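Local structure of insect group II chitinase (Ostrinia furnacalis, 5Y2C) at residues K4-Y9 / H34-F39; I190-Y195 / L241-P246; P210-D215 / N223-V228; S283-C288 / L347-G352. The protein probably hydrolyses the beta-1,4 bonds of chitin, as other family 18 chitinases do, and is captured here as a point mutant with a chitooligosaccharide in its cleft. All blocks are in the same frame, centred on the assembly; numbering follows the deposited sequence.

Interaction 1. Residues K4-Y9 / H34-F39. With NAG (2-acetamido-2-deoxy-beta-D-glucopyranose), chain C.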
# COMPACT_ATOMS: atom_id res chain seq x y z
N LYS A 4 -6.40 -9.73 -9.62
CA LYS A 4 -6.96 -9.14 -8.42
C LYS A 4 -6.74 -7.63 -8.42
O LYS A 4 -5.77 -7.12 -8.98
CB LYS A 4 -6.31 -9.76 -7.17
CG LYS A 4 -6.61 -11.23 -6.96
CD LYS A 4 -5.79 -11.77 -5.77
CE LYS A 4 -6.20 -13.20 -5.44
NZ LYS A 4 -5.69 -14.14 -6.45
N VAL A 5 -7.69 -6.92 -7.81
CA VAL A 5 -7.53 -5.51 -7.48
C VAL A 5 -7.75 -5.41 -5.97
O VAL A 5 -8.89 -5.40 -5.51
CB VAL A 5 -8.49 -4.60 -8.26
CG1 VAL A 5 -8.31 -3.14 -7.82
CG2 VAL A 5 -8.26 -4.72 -9.76
N VAL A 6 -6.65 -5.36 -5.21
CA VAL A 6 -6.68 -5.37 -3.75
C VAL A 6 -6.72 -3.92 -3.27
O VAL A 6 -5.77 -3.16 -3.49
CB VAL A 6 -5.47 -6.12 -3.16
CG1 VAL A 6 -5.48 -6.07 -1.65
CG2 VAL A 6 -5.41 -7.57 -3.66
N CYS A 7 -7.81 -3.54 -2.61
CA CYS A 7 -8.03 -2.17 -2.17
C CYS A 7 -7.83 -2.07 -0.68
O CYS A 7 -8.45 -2.82 0.08
CB CYS A 7 -9.44 -1.70 -2.50
SG CYS A 7 -9.92 -1.76 -4.24
N TYR A 8 -6.98 -1.14 -0.25
CA TYR A 8 -6.82 -0.87 1.17
C TYR A 8 -7.80 0.22 1.57
O TYR A 8 -7.82 1.31 0.98
CB TYR A 8 -5.37 -0.48 1.47
CG TYR A 8 -4.49 -1.69 1.60
CD1 TYR A 8 -3.86 -2.24 0.48
CD2 TYR A 8 -4.32 -2.32 2.82
CE1 TYR A 8 -3.07 -3.36 0.60
CE2 TYR A 8 -3.53 -3.44 2.94
CZ TYR A 8 -2.91 -3.95 1.84
OH TYR A 8 -2.13 -5.07 1.97
N TYR A 9 -8.67 -0.11 2.53
CA TYR A 9 -9.56 0.83 3.18
C TYR A 9 -8.91 1.18 4.52
O TYR A 9 -8.43 0.28 5.22
CB TYR A 9 -10.95 0.23 3.37
CG TYR A 9 -11.80 0.97 4.40
CD1 TYR A 9 -12.61 2.04 4.03
CD2 TYR A 9 -11.76 0.61 5.75
CE1 TYR A 9 -13.36 2.73 4.97
CE2 TYR A 9 -12.50 1.29 6.69
CZ TYR A 9 -13.29 2.35 6.30
OH TYR A 9 -14.04 3.01 7.25
N HIS A 34 -10.90 -7.51 -3.71
CA HIS A 34 -10.57 -7.74 -2.32
C HIS A 34 -10.38 -6.39 -1.63
O HIS A 34 -9.74 -5.49 -2.18
CB HIS A 34 -9.30 -8.61 -2.18
CG HIS A 34 -9.36 -9.91 -2.92
ND1 HIS A 34 -9.34 -9.99 -4.29
CD2 HIS A 34 -9.40 -11.19 -2.47
CE1 HIS A 34 -9.38 -11.26 -4.66
NE2 HIS A 34 -9.42 -12.01 -3.57
N ILE A 35 -10.97 -6.24 -0.46
CA ILE A 35 -10.80 -5.06 0.37
C ILE A 35 -10.02 -5.48 1.61
O ILE A 35 -10.30 -6.53 2.21
CB ILE A 35 -12.16 -4.44 0.77
CG1 ILE A 35 -12.87 -3.88 -0.46
CG2 ILE A 35 -11.95 -3.33 1.76
CD1 ILE A 35 -14.35 -3.66 -0.25
N ILE A 36 -8.99 -4.71 1.94
CA ILE A 36 -8.23 -4.92 3.16
C ILE A 36 -8.57 -3.77 4.11
O ILE A 36 -8.38 -2.60 3.78
CB ILE A 36 -6.72 -4.95 2.91
CG1 ILE A 36 -6.35 -5.93 1.79
CG2 ILE A 36 -6.02 -5.31 4.22
CD1 ILE A 36 -6.89 -7.33 1.96
N TYR A 37 -9.04 -4.12 5.31
CA TYR A 37 -9.40 -3.16 6.34
C TYR A 37 -8.16 -2.83 7.17
O TYR A 37 -7.69 -3.66 7.97
CB TYR A 37 -10.51 -3.73 7.21
CG TYR A 37 -11.19 -2.75 8.13
CD1 TYR A 37 -10.51 -2.18 9.20
CD2 TYR A 37 -12.53 -2.44 7.97
CE1 TYR A 37 -11.12 -1.29 10.06
CE2 TYR A 37 -13.16 -1.56 8.82
CZ TYR A 37 -12.46 -0.98 9.86
OH TYR A 37 -13.10 -0.11 10.70
N ALA A 38 -7.62 -1.63 7.00
CA ALA A 38 -6.41 -1.20 7.70
C ALA A 38 -6.76 -0.19 8.79
O ALA A 38 -7.54 0.74 8.56
CB ALA A 38 -5.41 -0.59 6.71
N PHE A 39 -6.22 -0.40 10.00
CA PHE A 39 -5.44 -1.58 10.39
C PHE A 39 -5.99 -2.09 11.71
O PHE A 39 -6.56 -1.30 12.48
CB PHE A 39 -3.94 -1.27 10.60
CG PHE A 39 -3.15 -1.08 9.35
CD1 PHE A 39 -2.89 -2.16 8.51
CD2 PHE A 39 -2.60 0.16 9.03
CE1 PHE A 39 -2.15 -2.00 7.35
CE2 PHE A 39 -1.85 0.33 7.86
CZ PHE A 39 -1.63 -0.76 7.02
C1 NAG C . 2.98 1.15 3.99
C2 NAG C . 1.86 0.72 4.91
C3 NAG C . 1.06 1.88 5.47
C4 NAG C . 1.43 3.28 5.00
C5 NAG C . 1.59 3.16 3.50
C6 NAG C . 2.04 4.41 2.81
C7 NAG C . 0.82 -1.42 4.63
C8 NAG C . -0.10 -2.19 3.78
N2 NAG C . 0.96 -0.20 4.28
O3 NAG C . 1.13 1.80 6.86
O4 NAG C . 0.46 4.19 5.32
O5 NAG C . 2.49 2.12 3.13
O6 NAG C . 3.16 4.95 3.42
O7 NAG C . 1.34 -1.90 5.55

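Interaction 2. Residues I190-Y195 / L241-P246. With NAG (2-acetamido-2-deoxy-beta-D-glucopyranose), chain C; NAG (2-acetamido-2-deoxy-beta-D-glucopyranose), chain B.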
# COMPACT_ATOMS: atom_id res chain seq x y z
N ILE A 190 0.75 -11.95 -2.45
CA ILE A 190 1.81 -11.18 -1.83
C ILE A 190 1.70 -9.77 -2.38
O ILE A 190 1.93 -9.54 -3.57
CB ILE A 190 3.20 -11.76 -2.12
CG1 ILE A 190 3.36 -13.13 -1.47
CG2 ILE A 190 4.27 -10.82 -1.64
CD1 ILE A 190 4.51 -13.94 -2.01
N SER A 191 1.32 -8.82 -1.52
CA SER A 191 1.18 -7.42 -1.95
C SER A 191 2.54 -6.74 -1.84
O SER A 191 2.98 -6.37 -0.75
CB SER A 191 0.12 -6.70 -1.12
OG SER A 191 -1.18 -7.04 -1.59
N LEU A 192 3.20 -6.58 -2.98
CA LEU A 192 4.45 -5.84 -3.03
C LEU A 192 4.15 -4.36 -2.79
O LEU A 192 3.36 -3.76 -3.52
CB LEU A 192 5.11 -6.02 -4.39
CG LEU A 192 5.37 -7.43 -4.91
CD1 LEU A 192 6.06 -7.31 -6.26
CD2 LEU A 192 6.19 -8.26 -3.92
N MET A 193 4.74 -3.78 -1.75
CA MET A 193 4.54 -2.36 -1.48
C MET A 193 5.55 -1.60 -2.34
O MET A 193 6.53 -1.01 -1.86
CB MET A 193 4.65 -2.04 -0.00
CG MET A 193 3.42 -2.53 0.78
SD MET A 193 3.49 -2.13 2.52
CE MET A 193 5.01 -2.98 2.96
N THR A 194 5.29 -1.63 -3.64
CA THR A 194 6.20 -1.04 -4.61
C THR A 194 6.08 0.47 -4.65
O THR A 194 5.88 1.08 -5.70
CB THR A 194 5.91 -1.66 -5.96
OG1 THR A 194 4.48 -1.88 -6.07
CG2 THR A 194 6.65 -2.99 -6.08
N TYR A 195 6.27 1.10 -3.49
CA TYR A 195 6.26 2.55 -3.40
C TYR A 195 7.08 2.95 -2.18
O TYR A 195 7.61 2.10 -1.46
CB TYR A 195 4.83 3.08 -3.33
CG TYR A 195 3.98 2.38 -2.30
CD1 TYR A 195 4.15 2.63 -0.95
CD2 TYR A 195 2.98 1.49 -2.69
CE1 TYR A 195 3.37 2.00 0.00
CE2 TYR A 195 2.18 0.86 -1.75
CZ TYR A 195 2.38 1.11 -0.40
OH TYR A 195 1.60 0.49 0.56
N LEU A 241 2.00 -12.53 -7.02
CA LEU A 241 2.55 -11.20 -6.82
C LEU A 241 1.53 -10.13 -7.20
O LEU A 241 0.97 -10.17 -8.30
CB LEU A 241 3.84 -11.01 -7.61
CG LEU A 241 4.97 -11.90 -7.10
CD1 LEU A 241 6.19 -11.83 -7.99
CD2 LEU A 241 5.30 -11.51 -5.66
N VAL A 242 1.30 -9.18 -6.29
CA VAL A 242 0.34 -8.11 -6.51
C VAL A 242 1.08 -6.78 -6.36
O VAL A 242 1.63 -6.49 -5.29
CB VAL A 242 -0.85 -8.21 -5.55
CG1 VAL A 242 -1.76 -6.99 -5.69
CG2 VAL A 242 -1.66 -9.49 -5.81
N VAL A 243 1.11 -5.99 -7.43
CA VAL A 243 1.93 -4.78 -7.49
C VAL A 243 1.15 -3.61 -6.90
O VAL A 243 0.06 -3.28 -7.38
CB VAL A 243 2.38 -4.49 -8.93
CG1 VAL A 243 2.98 -3.12 -9.04
CG2 VAL A 243 3.42 -5.55 -9.35
N GLY A 244 1.69 -3.00 -5.85
CA GLY A 244 1.03 -1.88 -5.19
C GLY A 244 1.27 -0.58 -5.94
O GLY A 244 2.37 -0.30 -6.42
N VAL A 245 0.21 0.22 -6.05
CA VAL A 245 0.28 1.55 -6.65
C VAL A 245 -0.10 2.56 -5.59
O VAL A 245 -1.15 2.41 -4.95
CB VAL A 245 -0.65 1.68 -7.88
CG1 VAL A 245 -0.50 3.09 -8.51
CG2 VAL A 245 -0.37 0.57 -8.91
N PRO A 246 0.71 3.58 -5.34
CA PRO A 246 0.33 4.62 -4.36
C PRO A 246 -0.64 5.62 -4.97
O PRO A 246 -0.47 6.06 -6.11
CB PRO A 246 1.67 5.28 -4.01
CG PRO A 246 2.50 5.13 -5.29
CD PRO A 246 2.05 3.82 -5.93
C1 NAG C . 2.98 1.15 3.99
C2 NAG C . 1.86 0.72 4.91
C3 NAG C . 1.06 1.88 5.47
C4 NAG C . 1.43 3.28 5.00
C5 NAG C . 1.59 3.16 3.50
C6 NAG C . 2.04 4.41 2.81
C7 NAG C . 0.82 -1.42 4.63
C8 NAG C . -0.10 -2.19 3.78
N2 NAG C . 0.96 -0.20 4.28
O3 NAG C . 1.13 1.80 6.86
O4 NAG C . 0.46 4.19 5.32
O5 NAG C . 2.49 2.12 3.13
O6 NAG C . 3.16 4.95 3.42
O7 NAG C . 1.34 -1.90 5.55
C1 NAG B . 7.75 3.32 4.81
C2 NAG B . 6.59 4.20 5.17
C3 NAG B . 5.36 3.35 5.39
C4 NAG B . 5.10 2.37 4.28
C5 NAG B . 6.36 1.59 4.05
C6 NAG B . 6.27 0.77 2.80
C7 NAG B . 7.19 6.24 6.36
C8 NAG B . 7.65 6.77 7.64
N2 NAG B . 6.86 4.99 6.32
O3 NAG B . 4.28 4.20 5.52
O4 NAG B . 4.07 1.57 4.78
O5 NAG B . 7.36 2.50 3.79
O6 NAG B . 6.82 -0.50 2.91
O7 NAG B . 7.12 6.97 5.46
O HOH W 1 4.19 1.46 -7.78

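Interaction 3. Residues P210-D215 / N223-V228. With NAG (2-acetamido-2-deoxy-beta-D-glucopyranose), chain D.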
# COMPACT_ATOMS: atom_id res chain seq x y z
N PRO A 210 9.22 4.80 -8.64
CA PRO A 210 9.76 4.71 -10.00
C PRO A 210 9.42 3.36 -10.61
O PRO A 210 9.44 2.33 -9.94
CB PRO A 210 11.27 4.88 -9.80
CG PRO A 210 11.43 5.49 -8.44
CD PRO A 210 10.30 4.90 -7.64
N MET A 211 9.12 3.38 -11.91
CA MET A 211 8.82 2.14 -12.62
C MET A 211 10.09 1.42 -13.08
O MET A 211 10.24 0.22 -12.85
CB MET A 211 7.92 2.46 -13.82
CG MET A 211 7.36 1.24 -14.51
SD MET A 211 6.34 0.25 -13.43
CE MET A 211 6.85 -1.39 -13.90
N TYR A 212 11.00 2.15 -13.73
CA TYR A 212 12.24 1.61 -14.27
C TYR A 212 13.43 2.43 -13.81
O TYR A 212 13.28 3.52 -13.24
CB TYR A 212 12.21 1.57 -15.80
CG TYR A 212 11.00 0.85 -16.32
CD1 TYR A 212 10.87 -0.52 -16.13
CD2 TYR A 212 9.97 1.53 -16.96
CE1 TYR A 212 9.77 -1.19 -16.58
CE2 TYR A 212 8.86 0.86 -17.43
CZ TYR A 212 8.77 -0.50 -17.23
OH TYR A 212 7.67 -1.20 -17.67
N VAL A 213 14.63 1.97 -14.08
CA VAL A 213 15.76 2.74 -13.68
C VAL A 213 15.83 4.05 -14.42
O VAL A 213 15.50 4.13 -15.52
CB VAL A 213 17.10 1.97 -13.67
CG1 VAL A 213 16.91 0.52 -13.36
CG2 VAL A 213 17.84 2.12 -14.95
N HIS A 214 16.26 5.07 -13.73
CA HIS A 214 16.36 6.37 -14.28
C HIS A 214 17.83 6.62 -14.27
O HIS A 214 18.52 6.05 -13.50
CB HIS A 214 15.62 7.34 -13.41
CG HIS A 214 15.37 8.66 -14.05
ND1 HIS A 214 16.29 9.66 -14.06
CD2 HIS A 214 14.29 9.14 -14.68
CE1 HIS A 214 15.80 10.70 -14.67
NE2 HIS A 214 14.59 10.41 -15.06
N ASP A 215 18.30 7.46 -15.16
CA ASP A 215 19.69 7.73 -15.26
C ASP A 215 20.25 8.51 -14.11
O ASP A 215 21.39 8.43 -13.84
CB ASP A 215 20.02 8.36 -16.61
CG ASP A 215 19.30 9.62 -16.86
OD1 ASP A 215 19.73 10.62 -16.34
OD2 ASP A 215 18.35 9.65 -17.62
N ASN A 223 13.18 0.62 -7.89
CA ASN A 223 12.14 0.81 -8.89
C ASN A 223 11.25 -0.42 -8.87
O ASN A 223 11.66 -1.50 -8.43
CB ASN A 223 12.72 1.03 -10.30
CG ASN A 223 13.67 -0.07 -10.73
OD1 ASN A 223 13.27 -1.07 -11.34
ND2 ASN A 223 14.95 0.11 -10.44
N VAL A 224 10.02 -0.24 -9.37
CA VAL A 224 9.02 -1.30 -9.32
C VAL A 224 9.50 -2.52 -10.10
O VAL A 224 9.34 -3.67 -9.65
CB VAL A 224 7.68 -0.79 -9.89
CG1 VAL A 224 6.71 -1.96 -10.11
CG2 VAL A 224 7.06 0.28 -8.98
N ASN A 225 10.08 -2.29 -11.27
CA ASN A 225 10.44 -3.38 -12.16
C ASN A 225 11.47 -4.29 -11.51
O ASN A 225 11.37 -5.52 -11.60
CB ASN A 225 10.93 -2.80 -13.47
CG ASN A 225 11.28 -3.85 -14.49
OD1 ASN A 225 10.59 -4.86 -14.67
ND2 ASN A 225 12.37 -3.60 -15.18
N PHE A 226 12.44 -3.72 -10.80
CA PHE A 226 13.42 -4.57 -10.13
C PHE A 226 12.75 -5.39 -9.03
O PHE A 226 13.01 -6.60 -8.90
CB PHE A 226 14.56 -3.76 -9.55
CG PHE A 226 15.51 -4.59 -8.77
CD1 PHE A 226 15.30 -4.84 -7.42
CD2 PHE A 226 16.58 -5.21 -9.41
CE1 PHE A 226 16.15 -5.66 -6.71
CE2 PHE A 226 17.43 -6.02 -8.71
CZ PHE A 226 17.22 -6.24 -7.36
N THR A 227 11.91 -4.75 -8.21
CA THR A 227 11.26 -5.43 -7.10
C THR A 227 10.49 -6.65 -7.59
O THR A 227 10.60 -7.74 -7.01
CB THR A 227 10.32 -4.47 -6.39
OG1 THR A 227 11.08 -3.39 -5.82
CG2 THR A 227 9.54 -5.19 -5.28
N VAL A 228 9.73 -6.50 -8.69
CA VAL A 228 8.94 -7.62 -9.20
C VAL A 228 9.85 -8.73 -9.68
O VAL A 228 9.70 -9.90 -9.29
CB VAL A 228 7.98 -7.14 -10.32
CG1 VAL A 228 7.28 -8.33 -10.97
CG2 VAL A 228 6.95 -6.18 -9.78
C1 NAG D . 12.79 -4.54 -16.15
C2 NAG D . 13.48 -3.93 -17.37
C3 NAG D . 14.17 -5.01 -18.21
C4 NAG D . 15.01 -5.94 -17.33
C5 NAG D . 14.11 -6.46 -16.22
C6 NAG D . 14.78 -7.45 -15.30
C7 NAG D . 12.66 -1.95 -18.61
C8 NAG D . 11.56 -1.43 -19.50
N2 NAG D . 12.51 -3.21 -18.19
O3 NAG D . 14.94 -4.35 -19.21
O4 NAG D . 15.48 -7.11 -17.99
O5 NAG D . 13.70 -5.34 -15.44
O6 NAG D . 16.12 -7.07 -15.03
O7 NAG D . 13.62 -1.27 -18.28

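Interaction 4. Residues S283-C288 / L347-G352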
# COMPACT_ATOMS: atom_id res chain seq x y z
N SER A 283 -2.42 13.63 -0.75
CA SER A 283 -3.31 12.74 -1.48
C SER A 283 -3.33 13.13 -2.95
O SER A 283 -2.96 14.25 -3.33
CB SER A 283 -4.72 12.82 -0.91
OG SER A 283 -5.30 14.07 -1.22
N PHE A 284 -3.78 12.19 -3.79
CA PHE A 284 -3.86 12.51 -5.21
C PHE A 284 -4.81 13.67 -5.47
O PHE A 284 -4.51 14.54 -6.29
CB PHE A 284 -4.31 11.30 -6.03
CG PHE A 284 -4.35 11.55 -7.52
CD1 PHE A 284 -3.19 11.92 -8.20
CD2 PHE A 284 -5.52 11.41 -8.24
CE1 PHE A 284 -3.21 12.16 -9.57
CE2 PHE A 284 -5.56 11.64 -9.61
CZ PHE A 284 -4.41 12.01 -10.28
N TYR A 285 -5.94 13.73 -4.76
CA TYR A 285 -6.86 14.84 -5.00
C TYR A 285 -6.27 16.16 -4.52
O TYR A 285 -6.57 17.21 -5.11
CB TYR A 285 -8.24 14.55 -4.38
CG TYR A 285 -8.28 14.32 -2.88
CD1 TYR A 285 -8.36 15.39 -1.98
CD2 TYR A 285 -8.27 13.03 -2.36
CE1 TYR A 285 -8.39 15.17 -0.62
CE2 TYR A 285 -8.31 12.80 -1.00
CZ TYR A 285 -8.37 13.87 -0.13
OH TYR A 285 -8.42 13.64 1.21
N GLU A 286 -5.43 16.15 -3.48
CA GLU A 286 -4.73 17.36 -3.07
C GLU A 286 -3.74 17.82 -4.13
O GLU A 286 -3.55 19.02 -4.34
CB GLU A 286 -4.03 17.14 -1.74
CG GLU A 286 -4.94 17.28 -0.52
CD GLU A 286 -4.37 16.60 0.74
OE1 GLU A 286 -4.76 16.98 1.87
OE2 GLU A 286 -3.56 15.67 0.61
N ILE A 287 -3.10 16.87 -4.82
CA ILE A 287 -2.20 17.22 -5.91
C ILE A 287 -2.99 17.82 -7.07
O ILE A 287 -2.52 18.76 -7.74
CB ILE A 287 -1.40 15.99 -6.33
CG1 ILE A 287 -0.43 15.59 -5.21
CG2 ILE A 287 -0.68 16.23 -7.67
CD1 ILE A 287 0.18 14.22 -5.40
N CYS A 288 -4.16 17.26 -7.37
CA CYS A 288 -5.01 17.82 -8.42
C CYS A 288 -5.41 19.25 -8.07
O CYS A 288 -5.37 20.15 -8.91
CB CYS A 288 -6.25 16.96 -8.59
SG CYS A 288 -5.94 15.47 -9.51
N LEU A 347 -7.28 8.15 -0.75
CA LEU A 347 -6.32 9.12 -1.26
C LEU A 347 -6.53 9.40 -2.74
O LEU A 347 -6.05 10.41 -3.25
CB LEU A 347 -4.89 8.64 -1.00
CG LEU A 347 -4.56 8.41 0.49
CD1 LEU A 347 -3.17 7.79 0.71
CD2 LEU A 347 -4.77 9.68 1.32
N ASP A 348 -7.23 8.51 -3.43
CA ASP A 348 -7.72 8.74 -4.78
C ASP A 348 -8.75 9.87 -4.75
O ASP A 348 -9.26 10.24 -3.69
CB ASP A 348 -8.34 7.44 -5.32
CG ASP A 348 -8.59 7.45 -6.83
OD1 ASP A 348 -8.35 8.46 -7.52
OD2 ASP A 348 -8.99 6.37 -7.32
N ASP A 349 -9.01 10.46 -5.91
CA ASP A 349 -10.08 11.45 -6.03
C ASP A 349 -11.44 10.75 -6.05
O ASP A 349 -12.18 10.78 -7.04
CB ASP A 349 -9.87 12.33 -7.26
CG ASP A 349 -10.80 13.55 -7.28
OD1 ASP A 349 -11.27 13.96 -6.20
OD2 ASP A 349 -11.09 14.08 -8.37
N PHE A 350 -11.77 10.10 -4.92
CA PHE A 350 -12.93 9.21 -4.88
C PHE A 350 -14.25 9.96 -5.07
O PHE A 350 -15.24 9.35 -5.47
CB PHE A 350 -12.97 8.42 -3.57
CG PHE A 350 -13.13 9.27 -2.34
CD1 PHE A 350 -12.04 9.94 -1.79
CD2 PHE A 350 -14.36 9.36 -1.71
CE1 PHE A 350 -12.18 10.70 -0.66
CE2 PHE A 350 -14.51 10.13 -0.56
CZ PHE A 350 -13.42 10.80 -0.04
N THR A 351 -14.28 11.27 -4.79
CA THR A 351 -15.47 12.07 -5.04
C THR A 351 -15.55 12.57 -6.47
O THR A 351 -16.65 12.90 -6.92
CB THR A 351 -15.49 13.29 -4.12
OG1 THR A 351 -14.51 14.23 -4.58
CG2 THR A 351 -15.16 12.88 -2.68
N GLY A 352 -14.43 12.66 -7.19
CA GLY A 352 -14.39 13.22 -8.53
C GLY A 352 -14.37 14.73 -8.61
O GLY A 352 -14.32 15.28 -9.72

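Interaction 1. Residues K4-Y9 / H34-F39
Lys4 opens the pairing by laying its aliphatic chain against the imidazole of His34, with Lys4 CG 3.6 Å from His34 CE1. Val5 takes part through its backbone: its O receives a weak, long bond from His34 N (3.4 Å). Val6 places CG1 opposite its backbone N (chi1 178°), where it meets Ile36 CG1 at 3.6 Å. Cys7 grips residues on both sides of its partner Ile35, the regular pattern of parallel strands: its N donates to His34 O (2.8 Å) and its O accepts from Ile36 N (2.7 Å). Tyr8 offers a ring face to Ile36 CB, which stands 3.9 Å from the centroid of the Tyr8 ring and 28° off the normal, while Ala38 CB lies at the edge. Tyr8 CE2 also touches C8 of the acetamide of NAG (chain C), at 3.7 Å, and its hydroxyl is held by Asp121. Tyr9 bonds Ile36 O and Ala38 N through its backbone. Its CE2 sits over a face of the Tyr37 ring, 3.6 Å from Tyr37 CE2, with the planes inclined at 54°. The pair belongs to the TIM barrel: Tyr8 and Ile36 face inward to strand 119-124, Tyr37 and Ile35 pack outward on helix 62-67, Cys7 meets helix 361-371, and the backbone of segment 4-9 continues the barrel to strand 339-343.

Interaction 2. Residues I190-Y195 / L241-P246
Tyr195, packed on Pro246, turns its ring edge to two oxygens: Gly244 O and the ring oxygen O5 of NAG (chain C) both lie near its plane. Over one face sits the carbonyl carbon of Met193, offset toward the rim. The Tyr195 hydroxyl donates to that same O5 at 3.2 Å, and at the base of the side chain Tyr195 CB rests 3.7 Å from Pro246 CG. This is a pair of neighbouring parallel strands of a TIM barrel, seen where the chain passes from strand to cleft, as expected for a (beta/alpha)8 enzyme whose ligand lies at the carboxyl ends of its strands.

Earlier in both segments, the backbones are joined in parallel fashion by Val242 N to Ile190 O and by Leu192 N to Val242 O, each 2.8 Å. Gly244 N then reaches Leu192 O. On the helix-facing side, Leu192 CD2 and Leu241 CD2 meet at 3.8 Å, crossing at a slant and packed against helix 224-233. Met193 points the other way, into the barrel, where its sulfur, SD, comes 3.5 Å from C7 of NAG (chain C); strand 162-167 and Met341 of strand 339-343 flank it.

Beyond the paired stretch, two successive inverse gamma turns centred on Met193 and Thr194 carry the chain over to Tyr195. A water donates to both Thr194 O and Gly244 O, bridging the segments. Gly244 O has a second donor: Thr194 OG1, placed between its backbone N and carbonyl carbon (chi1 37°), reaches it at 2.7 Å, in the carbonyl plane and on a lone pair.

Interaction 3. Residues P210-D215 / N223-V228
Asn223, Met211 and Val224 bury the most surface here, and together they show how a loop can complete the first turn of a helix. Asn223 is the N-cap of helix 224-233. With CG swung between its backbone N and carbonyl carbon (chi1 55°), its OD1 accepts from Phe226 N at 2.8 Å, the donor standing 41° out of the amide's carbonyl plane. The ND2 end is hydrogen-bonded to Asn220 O and brushes Val213 CG1 at 3.5 Å. The two preceding helix N-H groups are met from the loop: Val224 N by Pro210 O (2.7 Å) and Asn225 N by Met211 O (3.0 Å). Met211 folds back so that its CE touches Val224 CG1 at 3.8 Å, while its CG covers one face of the Tyr212 ring. Over the opposite face lies C8 of NAG (chain D), the sugar joined covalently to Asn225 ND2 (1.4 Å to C1) in an Asn-Phe-Thr glycosylation sequon. Helix 322-334 adjoins this site, with Tyr331 hydrogen-bonded to Asn225 OD1 and His327 to the Tyr212 hydroxyl, and Val224 and Val228 lean on Val243 of strand 241-254.

Interaction 4. Residues S283-C288 / L347-G352
Tyr285 directs the edge of its ring at a backbone carbonyl of the facing loop, CD2 lying 3.2 Å from Asp348 O, while the hydroxyl oxygen of Ser283 stands over the ring centre, 3.0 Å above its plane. The ring gets there because Tyr285 CG is tucked between its own backbone N and carbonyl carbon (chi1 59°), which folds it back over the start of the helix. At the root of the side chain, Tyr285 CB meets Asp349 OD1 at 3.6 Å; the other oxygen of that carboxylate, OD2, accepts from Cys355 N.

Ser283 and Glu286 form a capping box at this helix start: Glu286 N donates to Ser283 OG (3.1 Å) and Ser283 N to Glu286 OE2 (2.7 Å). The serine hydroxyl also donates to OE2, approaching from above the carboxylate plane, and Thr276 OG1 is also hydrogen-bonded to OE2. With so many donors beside a helix amino end, Glu286 is probably ionised although buried.

Across the contact, Phe284 N makes a weak, bent bond to Leu347 O (2.9 Å, 130°), and Ser283 CB packs on Leu347 CD2 at 3.9 Å. The Phe284 ring runs alongside Asp348. The loop then closes into a type I turn from Asp349 to Gly352.

Helix 284-292 probably belongs to the alpha+beta insertion that family 18 chitinases carry in their barrel. The Cys288-Cys355 disulfide ties it to the chain beyond the loop, Leu347 reaches Phe247 and Tyr248 of strand 241-254, and Asp348 takes the Leu362 and Leu363 N-H groups at the start of helix 361-371.

Interactions 1 and 2 are two sectors of the same barrel, their centres 12 Å apart, and meet inside it where Tyr8 OH lies 4.2 Å from Ser191 CB and Val6 CG2 4.2 Å from Val242 CG1. Both contribute to the pocket around NAG (chain C). Interaction 3 is nested in the chain loop closed by interaction 2 and presses on its outer side, Val243 CG2 to Val228 CG2 at 3.6 Å, but its own sugar is the attached glycan. Interaction 4 touches none of the others; its nearest atoms are about 6 Å from interaction 2, yet Leu347 also borders the bound oligosaccharide. Interactions 3 and 4 have centres 25 Å apart.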